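Local coordinates for protein Polyphosphate:AMP phosphotransferase (Pseudomonas aeruginosa PAO1, PDB 3CZP) that transfers phosphate from inorganic polyphosphate to AMP to make ADP, using magnesium, and acts less efficiently on GMP, at residues E19-E24 with R221-G226; L30-E35 with E231-A236; M141-G146 with D206-Y211. All blocks are in the same frame, centred on the assembly; numbering follows the deposited sequence. Where two conformers were deposited one is given.

Contact 1 (E19-E24 with R221-G226)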
loop_
_atom_site.group_PDB
_atom_site.type_symbol
_atom_site.label_atom_id
_atom_site.label_comp_id
_atom_site.label_asym_id
_atom_site.label_seq_id
_atom_site.Cartn_x
_atom_site.Cartn_y
_atom_site.Cartn_z
ATOM N N GLU A 19 -4.958 -14.200 38.931
ATOM C CA GLU A 19 -4.669 -15.368 38.141
ATOM C C GLU A 19 -5.950 -16.091 37.757
ATOM O O GLU A 19 -6.071 -16.546 36.613
ATOM C CB GLU A 19 -3.729 -16.293 38.888
ATOM C CG GLU A 19 -2.321 -15.727 38.986
ATOM C CD GLU A 19 -1.372 -16.628 39.756
ATOM O OE1 GLU A 19 -1.820 -17.640 40.391
ATOM O OE2 GLU A 19 -0.159 -16.304 39.733
ATOM N N LYS A 20 -6.873 -16.259 38.726
ATOM C CA LYS A 20 -8.195 -16.822 38.434
ATOM C C LYS A 20 -8.954 -16.054 37.303
ATOM O O LYS A 20 -9.487 -16.641 36.353
ATOM C CB LYS A 20 -9.030 -16.832 39.703
ATOM C CG LYS A 20 -10.445 -17.279 39.489
ATOM C CD LYS A 20 -11.175 -17.610 40.739
ATOM C CE LYS A 20 -12.673 -17.385 40.522
ATOM N NZ LYS A 20 -13.486 -17.790 41.694
ATOM N N ALA A 21 -9.014 -14.746 37.434
ATOM C CA ALA A 21 -9.718 -13.908 36.458
ATOM C C ALA A 21 -9.079 -13.995 35.043
ATOM O O ALA A 21 -9.780 -14.087 34.010
ATOM C CB ALA A 21 -9.776 -12.492 36.969
ATOM N N VAL A 22 -7.754 -13.970 35.008
ATOM C CA VAL A 22 -7.034 -14.053 33.748
ATOM C C VAL A 22 -7.316 -15.319 32.945
ATOM O O VAL A 22 -7.325 -15.249 31.745
ATOM C CB VAL A 22 -5.502 -13.906 33.955
ATOM C CG1 VAL A 22 -4.730 -14.255 32.701
ATOM C CG2 VAL A 22 -5.227 -12.540 34.380
ATOM N N ILE A 23 -7.528 -16.456 33.594
ATOM C CA ILE A 23 -7.763 -17.702 32.888
ATOM C C ILE A 23 -9.010 -17.560 32.058
ATOM O O ILE A 23 -9.017 -17.903 30.888
ATOM C CB ILE A 23 -7.932 -18.944 33.862
ATOM C CG1 ILE A 23 -6.642 -19.233 34.628
ATOM C CG2 ILE A 23 -8.365 -20.216 33.091
ATOM C CD1 ILE A 23 -6.833 -20.280 35.740
ATOM N N GLU A 24 -10.046 -16.998 32.675
ATOM C CA GLU A 24 -11.334 -16.788 32.025
ATOM C C GLU A 24 -11.226 -15.683 30.966
ATOM O O GLU A 24 -11.739 -15.857 29.881
ATOM C CB GLU A 24 -12.349 -16.411 33.095
ATOM C CG GLU A 24 -13.820 -16.316 32.730
ATOM C CD GLU A 24 -14.669 -16.136 34.039
ATOM O OE1 GLU A 24 -14.546 -15.065 34.683
ATOM O OE2 GLU A 24 -15.398 -17.085 34.453
ATOM N N ARG A 221 -3.668 -3.030 36.525
ATOM C CA ARG A 221 -3.635 -2.299 35.274
ATOM C C ARG A 221 -3.922 -3.208 34.068
ATOM O O ARG A 221 -4.698 -2.835 33.184
ATOM C CB ARG A 221 -2.309 -1.517 35.120
ATOM C CG ARG A 221 -1.114 -2.342 34.674
ATOM C CD ARG A 221 0.170 -1.513 34.757
ATOM N NE ARG A 221 1.337 -2.307 34.427
ATOM C CZ ARG A 221 2.595 -2.039 34.795
ATOM N NH1 ARG A 221 2.890 -0.984 35.536
ATOM N NH2 ARG A 221 3.588 -2.828 34.375
ATOM N N ALA A 222 -3.327 -4.414 34.041
ATOM C CA ALA A 222 -3.539 -5.331 32.923
ATOM C C ALA A 222 -4.920 -5.892 32.887
ATOM O O ALA A 222 -5.529 -5.943 31.831
ATOM C CB ALA A 222 -2.551 -6.486 32.934
ATOM N N LEU A 223 -5.381 -6.389 34.031
ATOM C CA LEU A 223 -6.722 -6.907 34.138
ATOM C C LEU A 223 -7.791 -5.875 33.814
ATOM O O LEU A 223 -8.799 -6.213 33.220
ATOM C CB LEU A 223 -6.964 -7.491 35.537
ATOM C CG LEU A 223 -8.072 -8.549 35.665
ATOM C CD1 LEU A 223 -7.896 -9.693 34.724
ATOM C CD2 LEU A 223 -8.169 -9.076 37.106
ATOM N N THR A 224 -7.597 -4.643 34.300
ATOM C CA THR A 224 -8.561 -3.557 34.068
ATOM C C THR A 224 -8.752 -3.214 32.569
ATOM O O THR A 224 -9.891 -3.219 32.024
ATOM C CB THR A 224 -8.260 -2.335 34.936
ATOM O OG1 THR A 224 -8.383 -2.723 36.298
ATOM C CG2 THR A 224 -9.231 -1.154 34.640
ATOM N N VAL A 225 -7.635 -3.027 31.892
ATOM C CA VAL A 225 -7.591 -2.808 30.424
ATOM C C VAL A 225 -8.215 -3.988 29.655
ATOM O O VAL A 225 -9.041 -3.794 28.741
ATOM C CB VAL A 225 -6.132 -2.593 29.927
ATOM C CG1 VAL A 225 -6.027 -2.673 28.335
ATOM C CG2 VAL A 225 -5.542 -1.281 30.433
ATOM N N GLY A 226 -7.833 -5.218 30.024
ATOM C CA GLY A 226 -8.372 -6.419 29.363
ATOM C C GLY A 226 -9.869 -6.573 29.529
ATOM O O GLY A 226 -10.570 -6.963 28.591
#
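Apolar packing alone joins these two helical segments: A21 and V22 on residues 19-24 meet L223 on residues 221-226. The two methyls of the leucine are shared between the two neighbours. L223 CD2 comes against A21 CB at 3.8 Å, while L223 CD1 touches V22 CG2 at 3.9 Å and stands 4.1 Å from A21 CB. The alanine methyl thus lies against both branches of the leucine fork, and V22 meets just one. The bond from CA to CB of L223 points toward the other helix, and chi1 of -156°, with CG roughly opposite the backbone N, carries the fork on toward A21 and V22. For V22 the first torsion (169°) turns CG1 opposite the backbone N; the other methyl, CG2, lies beside that N and makes the contact. The valine and leucine side chains cross at a slant rather than running alongside each other.

No hydrogen bond crosses between the segments; among the polar groups, R221 NH1 is hydrogen-bonded to the carbonyl of G215, T224 OG1 to that of Y220, and A21 O to a glycerol that E24 OE1 also holds.

The interface is modest: the closest CA pair, V22 and L223, is 7.2 Å apart, and 105 Å² is buried in all. V22 and A222 also rest on W66 of helix 56-66, while V225 faces F152 and F154 of strand 148-155. The arrangement is a helix-helix layer beside the parallel sheet of the first PPK2 domain, in the alpha/beta architecture of P-loop NTPases.

Contact 2 (L30-E35 with E231-A236)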
loop_
_atom_site.group_PDB
_atom_site.type_symbol
_atom_site.label_atom_id
_atom_site.label_comp_id
_atom_site.label_asym_id
_atom_site.label_seq_id
_atom_site.Cartn_x
_atom_site.Cartn_y
_atom_site.Cartn_z
ATOM N N LEU A 30 -9.819 -14.270 23.404
ATOM C CA LEU A 30 -9.527 -15.053 22.253
ATOM C C LEU A 30 -10.779 -15.365 21.444
ATOM O O LEU A 30 -10.773 -15.260 20.199
ATOM C CB LEU A 30 -8.793 -16.324 22.645
ATOM C CG LEU A 30 -7.309 -16.342 22.936
ATOM C CD1 LEU A 30 -6.950 -17.802 23.380
ATOM C CD2 LEU A 30 -6.504 -15.852 21.754
ATOM N N GLU A 31 -11.869 -15.707 22.126
ATOM C CA GLU A 31 -13.150 -15.928 21.451
ATOM C C GLU A 31 -13.774 -14.695 20.785
ATOM O O GLU A 31 -14.452 -14.817 19.732
ATOM C CB GLU A 31 -14.160 -16.565 22.439
ATOM C CG GLU A 31 -13.817 -18.021 22.764
ATOM C CD GLU A 31 -14.046 -18.964 21.554
ATOM O OE1 GLU A 31 -15.229 -19.166 21.199
ATOM O OE2 GLU A 31 -13.061 -19.487 20.955
ATOM N N ALA A 32 -13.654 -13.533 21.450
ATOM C CA ALA A 32 -14.145 -12.271 20.953
ATOM C C ALA A 32 -13.298 -11.897 19.730
ATOM O O ALA A 32 -13.805 -11.479 18.738
ATOM C CB ALA A 32 -14.042 -11.162 22.052
ATOM N N GLN A 33 -11.991 -12.065 19.827
ATOM C CA GLN A 33 -11.103 -11.765 18.703
ATOM C C GLN A 33 -11.420 -12.616 17.462
ATOM O O GLN A 33 -11.386 -12.133 16.349
ATOM C CB GLN A 33 -9.667 -11.927 19.196
ATOM C CG GLN A 33 -8.612 -11.442 18.224
ATOM C CD GLN A 33 -7.284 -11.658 18.741
ATOM O OE1 GLN A 33 -7.083 -12.634 19.478
ATOM N NE2 GLN A 33 -6.314 -10.802 18.349
ATOM N N PHE A 34 -11.752 -13.882 17.660
ATOM C CA PHE A 34 -12.104 -14.790 16.585
ATOM C C PHE A 34 -13.426 -14.392 15.914
ATOM O O PHE A 34 -13.537 -14.356 14.682
ATOM C CB PHE A 34 -12.173 -16.252 17.091
ATOM C CG PHE A 34 -12.542 -17.239 16.022
ATOM C CD1 PHE A 34 -11.579 -17.680 15.098
ATOM C CD2 PHE A 34 -13.856 -17.719 15.909
ATOM C CE1 PHE A 34 -11.919 -18.569 14.098
ATOM C CE2 PHE A 34 -14.203 -18.612 14.897
ATOM C CZ PHE A 34 -13.251 -19.031 13.996
ATOM N N GLU A 35 -14.404 -14.034 16.721
ATOM C CA GLU A 35 -15.729 -13.600 16.208
ATOM C C GLU A 35 -15.630 -12.273 15.385
ATOM O O GLU A 35 -16.336 -12.033 14.381
ATOM C CB GLU A 35 -16.654 -13.432 17.399
ATOM C CG GLU A 35 -18.074 -12.899 17.091
ATOM C CD GLU A 35 -18.873 -13.837 16.207
ATOM O OE1 GLU A 35 -18.545 -15.041 16.176
ATOM O OE2 GLU A 35 -19.842 -13.391 15.548
ATOM N N GLU A 231 -15.367 -6.160 27.339
ATOM C CA GLU A 231 -16.709 -5.597 27.445
ATOM C C GLU A 231 -17.090 -4.848 26.201
ATOM O O GLU A 231 -18.196 -5.038 25.648
ATOM C CB GLU A 231 -16.786 -4.653 28.646
ATOM C CG GLU A 231 -18.182 -4.216 28.990
ATOM C CD GLU A 231 -18.241 -3.415 30.303
ATOM O OE1 GLU A 231 -17.287 -3.511 31.148
ATOM O OE2 GLU A 231 -19.258 -2.702 30.497
ATOM N N GLY A 232 -16.187 -3.977 25.767
ATOM C CA GLY A 232 -16.405 -3.145 24.577
ATOM C C GLY A 232 -16.534 -3.983 23.313
ATOM O O GLY A 232 -17.390 -3.732 22.497
ATOM N N LEU A 233 -15.689 -4.996 23.154
ATOM C CA LEU A 233 -15.740 -5.856 22.007
ATOM C C LEU A 233 -16.961 -6.771 21.971
ATOM O O LEU A 233 -17.619 -6.867 20.934
ATOM C CB LEU A 233 -14.420 -6.640 21.924
ATOM C CG LEU A 233 -14.073 -7.351 20.627
ATOM C CD1 LEU A 233 -14.155 -6.490 19.373
ATOM C CD2 LEU A 233 -12.686 -7.997 20.767
ATOM N N GLN A 234 -17.325 -7.374 23.107
ATOM C CA GLN A 234 -18.544 -8.201 23.175
ATOM C C GLN A 234 -19.783 -7.362 22.790
ATOM O O GLN A 234 -20.579 -7.801 21.990
ATOM C CB GLN A 234 -18.672 -8.855 24.562
ATOM C CG GLN A 234 -17.603 -9.941 24.836
ATOM C CD GLN A 234 -17.850 -10.697 26.117
ATOM O OE1 GLN A 234 -18.353 -10.139 27.094
ATOM N NE2 GLN A 234 -17.477 -11.964 26.131
ATOM N N ALA A 235 -19.901 -6.145 23.321
ATOM C CA ALA A 235 -21.036 -5.253 23.032
ATOM C C ALA A 235 -21.141 -4.946 21.559
ATOM O O ALA A 235 -22.229 -5.019 20.971
ATOM C CB ALA A 235 -20.911 -3.925 23.813
ATOM N N ALA A 236 -20.000 -4.573 20.975
ATOM C CA ALA A 236 -19.932 -4.216 19.582
ATOM C C ALA A 236 -20.229 -5.418 18.724
ATOM O O ALA A 236 -20.917 -5.289 17.753
ATOM C CB ALA A 236 -18.541 -3.612 19.242
#
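A32 and L233 sit on the first and last helices of the N-terminal PPK2 domain, 15-39 and 218-238, which run side by side in the same direction. One methyl does most of the touching: L233 CD2 meets A32 CB at 3.7 Å. It also comes 4.2 Å from Q33 N, against the backbone of the opposite helix. L233 CG is 4.1 Å from A32 CB, a second and looser approach. With chi1 at -165°, CG lies nearly opposite the leucine's backbone N and is carried out toward the alanine. The small A32 side chain fits a close approach of the backbones: its CA is 6.4 Å from that of Q234.

In this P-loop NTPase-type fold the helix pair flanks the parallel sheet, and L233 also packs on L148 of strand 148-155. A32 is further enclosed by L230 and L237 of helix 218-238. The CB of Q33 points away from helix 218-238, and its OE1 accepts a hydrogen bond from D68 N. Another side of helix 15-39 faces the second subunit, where the two carboxylate oxygens of E31 accept hydrogen bonds from the backbone N atoms of K431 and R432 of that neighbouring chain.

Contact 3 (M141-G146 with D206-Y211). With EDO (1,2-ethanediol), chain G; ACT (acetate ion), chain D; ACT (acetate ion), chain E.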
loop_
_atom_site.group_PDB
_atom_site.type_symbol
_atom_site.label_atom_id
_atom_site.label_comp_id
_atom_site.label_asym_id
_atom_site.label_seq_id
_atom_site.Cartn_x
_atom_site.Cartn_y
_atom_site.Cartn_z
HETATM N N MSE A 141 -15.279 10.451 12.882
HETATM C CA MSE A 141 -15.530 9.932 11.547
HETATM C C MSE A 141 -15.235 8.431 11.509
HETATM O O MSE A 141 -15.940 7.664 10.899
HETATM C CB MSE A 141 -14.659 10.707 10.545
HETATM C CG MSE A 141 -14.604 10.126 9.141
HETATM SE SE MSE A 141 -13.504 11.178 7.934
HETATM C CE MSE A 141 -11.921 11.351 9.062
ATOM N N LEU A 142 -14.148 8.045 12.148
ATOM C CA LEU A 142 -13.786 6.642 12.221
ATOM C C LEU A 142 -14.812 5.833 12.888
ATOM O O LEU A 142 -15.117 4.738 12.402
ATOM C CB LEU A 142 -12.509 6.429 12.982
ATOM C CG LEU A 142 -11.271 6.994 12.342
ATOM C CD1 LEU A 142 -10.054 6.614 13.213
ATOM C CD2 LEU A 142 -11.116 6.497 10.889
ATOM N N CYS A 143 -15.330 6.341 13.994
ATOM C CA CYS A 143 -16.410 5.678 14.738
ATOM C C CYS A 143 -17.721 5.729 14.001
ATOM O O CYS A 143 -18.473 4.757 14.026
ATOM C CB CYS A 143 -16.577 6.265 16.146
ATOM S SG CYS A 143 -15.154 5.967 17.179
ATOM N N ASP A 144 -18.004 6.845 13.335
ATOM C CA ASP A 144 -19.190 6.932 12.417
ATOM C C ASP A 144 -19.119 5.897 11.284
ATOM O O ASP A 144 -20.113 5.358 10.867
ATOM C CB ASP A 144 -19.276 8.323 11.788
ATOM C CG ASP A 144 -19.902 9.369 12.694
ATOM O OD1 ASP A 144 -20.607 9.013 13.668
ATOM O OD2 ASP A 144 -19.689 10.585 12.443
ATOM N N GLU A 145 -17.923 5.646 10.774
ATOM C CA GLU A 145 -17.659 4.592 9.781
ATOM C C GLU A 145 -17.690 3.135 10.310
ATOM O O GLU A 145 -17.759 2.188 9.539
ATOM C CB GLU A 145 -16.281 4.888 9.131
ATOM C CG GLU A 145 -16.279 6.115 8.211
ATOM C CD GLU A 145 -16.925 5.870 6.847
ATOM O OE1 GLU A 145 -16.586 4.853 6.170
ATOM O OE2 GLU A 145 -17.775 6.685 6.420
ATOM N N GLY A 146 -17.601 2.959 11.628
ATOM C CA GLY A 146 -17.843 1.697 12.279
ATOM C C GLY A 146 -16.768 1.273 13.236
ATOM O O GLY A 146 -16.913 0.232 13.891
ATOM N N ASP A 206 -18.845 9.691 24.298
ATOM C CA ASP A 206 -19.626 8.495 24.637
ATOM C C ASP A 206 -19.294 7.309 23.689
ATOM O O ASP A 206 -19.262 6.128 24.106
ATOM C CB ASP A 206 -21.117 8.822 24.586
ATOM C CG ASP A 206 -21.589 9.665 25.789
ATOM O OD1 ASP A 206 -20.782 9.934 26.753
ATOM O OD2 ASP A 206 -22.780 10.071 25.735
ATOM N N TYR A 207 -19.039 7.622 22.427
ATOM C CA TYR A 207 -18.678 6.590 21.413
ATOM C C TYR A 207 -17.187 6.269 21.374
ATOM O O TYR A 207 -16.782 5.381 20.667
ATOM C CB TYR A 207 -19.138 7.052 20.023
ATOM C CG TYR A 207 -18.602 8.409 19.675
ATOM C CD1 TYR A 207 -17.313 8.559 19.221
ATOM C CD2 TYR A 207 -19.355 9.548 19.894
ATOM C CE1 TYR A 207 -16.792 9.761 18.962
ATOM C CE2 TYR A 207 -18.837 10.776 19.597
ATOM C CZ TYR A 207 -17.579 10.863 19.112
ATOM O OH TYR A 207 -17.067 12.064 18.860
ATOM N N ALA A 208 -16.355 7.039 22.082
ATOM C CA ALA A 208 -14.939 6.752 22.165
ATOM C C ALA A 208 -14.375 7.424 23.460
ATOM O O ALA A 208 -13.814 8.524 23.426
ATOM C CB ALA A 208 -14.238 7.211 20.908
ATOM N N PRO A 209 -14.617 6.774 24.624
ATOM C CA PRO A 209 -14.201 7.291 25.922
ATOM C C PRO A 209 -12.692 7.204 26.124
ATOM O O PRO A 209 -12.034 6.348 25.532
ATOM C CB PRO A 209 -14.893 6.349 26.901
ATOM C CG PRO A 209 -15.880 5.597 26.109
ATOM C CD PRO A 209 -15.361 5.511 24.766
ATOM N N TRP A 210 -12.163 8.043 27.009
ATOM C CA TRP A 210 -10.818 7.813 27.535
ATOM C C TRP A 210 -10.981 6.968 28.783
ATOM O O TRP A 210 -11.848 7.262 29.634
ATOM C CB TRP A 210 -10.119 9.131 27.914
ATOM C CG TRP A 210 -9.370 9.735 26.832
ATOM C CD1 TRP A 210 -9.779 10.747 26.024
ATOM C CD2 TRP A 210 -8.069 9.366 26.402
ATOM N NE1 TRP A 210 -8.793 11.051 25.117
ATOM C CE2 TRP A 210 -7.726 10.221 25.338
ATOM C CE3 TRP A 210 -7.147 8.391 26.816
ATOM C CZ2 TRP A 210 -6.521 10.119 24.671
ATOM C CZ3 TRP A 210 -5.919 8.311 26.157
ATOM C CH2 TRP A 210 -5.630 9.144 25.095
ATOM N N TYR A 211 -10.088 6.005 28.954
ATOM C CA TYR A 211 -10.086 5.198 30.185
ATOM C C TYR A 211 -8.761 5.485 30.892
ATOM O O TYR A 211 -7.710 5.191 30.359
ATOM C CB TYR A 211 -10.231 3.725 29.828
ATOM C CG TYR A 211 -11.530 3.356 29.114
ATOM C CD1 TYR A 211 -12.684 3.207 29.815
ATOM C CD2 TYR A 211 -11.570 3.181 27.741
ATOM C CE1 TYR A 211 -13.873 2.878 29.191
ATOM C CE2 TYR A 211 -12.733 2.835 27.101
ATOM C CZ TYR A 211 -13.891 2.699 27.852
ATOM O OH TYR A 211 -15.102 2.335 27.249
HETATM C C1 EDO G . -20.055 8.535 16.444
HETATM O O1 EDO G . -20.721 7.258 16.328
HETATM C C2 EDO G . -21.066 9.658 16.752
HETATM O O2 EDO G . -21.103 10.702 15.753
HETATM C C ACT D . -20.921 12.529 22.631
HETATM O O ACT D . -20.452 12.471 23.805
HETATM O OXT ACT D . -20.746 13.607 22.005
HETATM C CH3 ACT D . -21.658 11.389 21.981
HETATM C C ACT E . -16.036 1.984 23.472
HETATM O O ACT E . -15.714 1.315 24.480
HETATM O OXT ACT E . -15.065 2.443 22.840
HETATM C CH3 ACT E . -17.471 2.242 23.070
#
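The Y207 ring is met from several directions, by C143 of the facing helix and by two small molecules probably from the crystallisation liquor. Over one face lies the ethanediol, whose C1 stands 3.5 Å above the ring plane, displaced toward the rim. At the edge, near the plane, the methyl of the chain D acetate approaches Y207 CD2 at 3.6 Å. C143 CB comes to Y207 CD1 at 3.9 Å, obliquely to the ring. The cysteine sulfur completes a sulfur-aromatic contact: C143 SG is 5.2 Å from the Y207 ring centroid and 75° off the normal, which places it at the edge. Chi1 of 54° sets the tyrosine's CG between its backbone N and carbonyl carbon; this turn carries the ring toward the cysteine, with its CD1 edge nearest.

C143 SG also packs on A208 CB at 4.0 Å, on the same side as Y207 CD1, and lies near the carbonyl O of Y207, with no hydrogen bond across the segments. The chain D acetate is held as well by D206 N, at 3.2 Å to its O with a nearly straight N-H...O angle of 168°. The Y211 OH donates to O of the chain E acetate at 3.0 Å, and that oxygen lies at the ring's edge, near its plane.

Past C143 the helix finishes in a Schellman motif, where G146 takes a positive phi. Beside it, E145 forms salt bridges to R370 and R387, linking this corner to the second PPK2 domain. C143 and A208 both lean on L149 of strand 148-155, and Y207 reaches E136 and R140 of helix 125-144; the contact therefore packs the end of that helix against the loop entering strand 210-214, which pairs through Y211 with strand 148-155.

How the contacts relate
Contacts 1 and 2 join the same two helices, 15-39 and 218-238, at points whose centres are 15 Å apart, and both are buried and apolar, with a leucine of the later helix reaching an alanine of the earlier one. The CA spacing narrows from contact 1 to contact 2. Contact 3 is only partly buried and chemically more mixed, with a thiol, an aromatic ring and small molecules probably from the crystallisation liquor. It joins a helix end to the loop before strand 210-214, the strand that helix 218-238 follows in the chain. Contact 2 adjoins the other subunit, whereas contact 3 faces the second PPK2 domain of its own chain.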